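Local coordinates for RNase III inhibitor (Mycobacterium tuberculosis, PDB 5M3I), which belongs to the macro domain family and has its compact three-layer alpha/beta/alpha fold, at residues 25-30 with 82-87. Numbering follows the deposited sequence.
Sequences EALVNT and KHIINF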
loop_
_atom_site.group_PDB
_atom_site.type_symbol
_atom_site.label_atom_id
_atom_site.label_comp_id
_atom_site.label_asym_id
_atom_site.label_seq_id
_atom_site.Cartn_x
_atom_site.Cartn_y
_atom_site.Cartn_z
ATOM N N GLU A 25 -2.091 -10.240 7.137
ATOM C CA GLU A 25 -1.494 -11.096 6.123
ATOM C C GLU A 25 -0.754 -10.279 5.057
ATOM O O GLU A 25 0.249 -10.737 4.518
ATOM C CB GLU A 25 -2.630 -11.901 5.514
ATOM C CG GLU A 25 -2.198 -13.049 4.661
ATOM C CD GLU A 25 -3.369 -13.955 4.269
ATOM O OE1 GLU A 25 -3.343 -14.482 3.130
ATOM O OE2 GLU A 25 -4.285 -14.130 5.099
ATOM N N ALA A 26 -1.256 -9.066 4.760
ATOM C CA ALA A 26 -0.595 -8.142 3.836
ATOM C C ALA A 26 -0.407 -6.763 4.461
ATOM O O ALA A 26 -1.188 -6.335 5.310
ATOM C CB ALA A 26 -1.386 -8.013 2.548
ATOM N N LEU A 27 0.653 -6.087 4.032
ATOM C CA LEU A 27 0.848 -4.678 4.355
ATOM C C LEU A 27 0.901 -3.909 3.070
ATOM O O LEU A 27 1.548 -4.360 2.130
ATOM C CB LEU A 27 2.162 -4.487 5.090
ATOM C CG LEU A 27 2.404 -5.327 6.335
ATOM C CD1 LEU A 27 3.802 -5.035 6.854
ATOM C CD2 LEU A 27 1.380 -4.998 7.393
ATOM N N VAL A 28 0.246 -2.749 3.027
ATOM C CA VAL A 28 0.375 -1.822 1.910
ATOM C C VAL A 28 1.412 -0.708 2.168
ATOM O O VAL A 28 1.451 -0.081 3.227
ATOM C CB VAL A 28 -0.952 -1.189 1.569
ATOM C CG1 VAL A 28 -0.795 -0.218 0.399
ATOM C CG2 VAL A 28 -1.989 -2.252 1.256
ATOM N N ASN A 29 2.286 -0.520 1.198
ATOM C CA ASN A 29 3.294 0.511 1.188
ATOM C C ASN A 29 2.917 1.518 0.069
ATOM O O ASN A 29 2.234 1.147 -0.875
ATOM C CB ASN A 29 4.642 -0.145 0.905
ATOM C CG ASN A 29 5.816 0.820 0.960
ATOM O OD1 ASN A 29 5.738 1.895 1.545
ATOM N ND2 ASN A 29 6.905 0.441 0.307
ATOM N N THR A 30 3.288 2.786 0.230
ATOM C CA THR A 30 3.023 3.827 -0.767
ATOM C C THR A 30 4.333 4.142 -1.433
ATOM O O THR A 30 5.321 4.448 -0.739
ATOM C CB THR A 30 2.463 5.130 -0.147
ATOM O OG1 THR A 30 3.222 5.518 0.998
ATOM C CG2 THR A 30 1.045 4.888 0.314
ATOM N N LYS A 82 2.728 -11.910 4.948
ATOM C CA LYS A 82 3.189 -12.715 3.810
ATOM C C LYS A 82 3.426 -11.901 2.567
ATOM O O LYS A 82 4.253 -12.277 1.766
ATOM C CB LYS A 82 2.171 -13.836 3.464
ATOM C CG LYS A 82 1.739 -14.742 4.627
ATOM C CD LYS A 82 2.892 -15.485 5.320
ATOM C CE LYS A 82 2.345 -16.428 6.425
ATOM N NZ LYS A 82 1.986 -15.679 7.659
ATOM N N HIS A 83 2.704 -10.781 2.399
ATOM C CA HIS A 83 2.794 -9.954 1.198
ATOM C C HIS A 83 2.990 -8.480 1.514
ATOM O O HIS A 83 2.371 -7.942 2.429
ATOM C CB HIS A 83 1.520 -10.065 0.369
ATOM C CG HIS A 83 1.179 -11.464 -0.023
ATOM N ND1 HIS A 83 1.843 -12.136 -1.030
ATOM C CD2 HIS A 83 0.253 -12.321 0.457
ATOM C CE1 HIS A 83 1.347 -13.349 -1.145
ATOM N NE2 HIS A 83 0.377 -13.481 -0.259
ATOM N N ILE A 84 3.832 -7.836 0.723
ATOM C CA ILE A 84 3.925 -6.404 0.687
ATOM C C ILE A 84 3.324 -5.964 -0.622
ATOM O O ILE A 84 3.801 -6.356 -1.696
ATOM C CB ILE A 84 5.399 -5.893 0.716
ATOM C CG1 ILE A 84 6.207 -6.567 1.818
ATOM C CG2 ILE A 84 5.421 -4.371 0.837
ATOM C CD1 ILE A 84 5.587 -6.471 3.180
ATOM N N ILE A 85 2.290 -5.132 -0.539
ATOM C CA ILE A 85 1.614 -4.582 -1.706
ATOM C C ILE A 85 2.061 -3.137 -1.829
ATOM O O ILE A 85 1.660 -2.272 -1.050
ATOM C CB ILE A 85 0.112 -4.668 -1.552
ATOM C CG1 ILE A 85 -0.297 -6.117 -1.272
ATOM C CG2 ILE A 85 -0.567 -4.148 -2.806
ATOM C CD1 ILE A 85 -1.751 -6.293 -0.879
ATOM N N ASN A 86 2.927 -2.880 -2.803
ATOM C CA ASN A 86 3.434 -1.544 -3.042
ATOM C C ASN A 86 2.469 -0.832 -3.950
ATOM O O ASN A 86 2.321 -1.189 -5.105
ATOM C CB ASN A 86 4.811 -1.600 -3.663
ATOM C CG ASN A 86 5.836 -2.193 -2.717
ATOM O OD1 ASN A 86 6.295 -1.522 -1.795
ATOM N ND2 ASN A 86 6.240 -3.441 -2.967
ATOM N N PHE A 87 1.814 0.187 -3.409
ATOM C CA PHE A 87 0.738 0.940 -4.087
ATOM C C PHE A 87 1.338 2.240 -4.601
ATOM O O PHE A 87 1.771 3.076 -3.808
ATOM C CB PHE A 87 -0.317 1.226 -3.024
ATOM C CG PHE A 87 -1.579 1.801 -3.510
ATOM C CD1 PHE A 87 -1.587 2.972 -4.247
ATOM C CD2 PHE A 87 -2.765 1.187 -3.217
ATOM C CE1 PHE A 87 -2.763 3.494 -4.689
ATOM C CE2 PHE A 87 -3.944 1.674 -3.706
ATOM C CZ PHE A 87 -3.944 2.868 -4.405
HETATM O O HOH W 1 -1.952 -15.078 1.185
#
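Leu27 and Asn29 take alternate peptides of the strand 83-87, a worked example of parallel pairing inside an alpha/beta fold. Leu27 N donates to His83 O and Leu27 O receives Ile85 N at 2.9 Å; two residues on, Asn29 N donates to Ile85 O, while Asn29 O receives Phe87 N at 2.7 Å.

Packing is close along the middle of the paired strands, from Ala26 and Ile85 to Val28 and Phe87. Val28 turns its CG1 anti to the backbone N (chi1 180°), beside its own carbonyl carbon, and there the methyl meets Phe87 CB at 3.7 Å; the Phe87 ring itself leads away from strand 26-30 to lie on Leu106 of helix 99-115. Ile85 CD1 reaches back to Ala26 CB at 3.9 Å, on the same face. On the reverse face two buried amides meet with their planes 66° apart: Asn29 ND2 gives a hydrogen to Asn86 OD1 at 2.9 Å, arriving nearly along the C=O axis, and Asn86 ND2 in turn hydrogen-bonds Phe71 O of the antiparallel edge strand.

The N-terminal end is looser and wetter. Glu25 O is shared by Lys82 N and His83 N, the latter at 3.2 Å, and instead of touching directly, Glu25 OE1 and His83 NE2 are joined through a water in the plane of the imidazole, its O 3.2 Å from His83 NE2. Lys82 turns its amine to Gly80 O.

The chemistry implies a central sheet whose backbone polarity is spent between strands, with the two bonds of Asn86 probably fixing which way its amide is flipped and charge confined to the hydrated end.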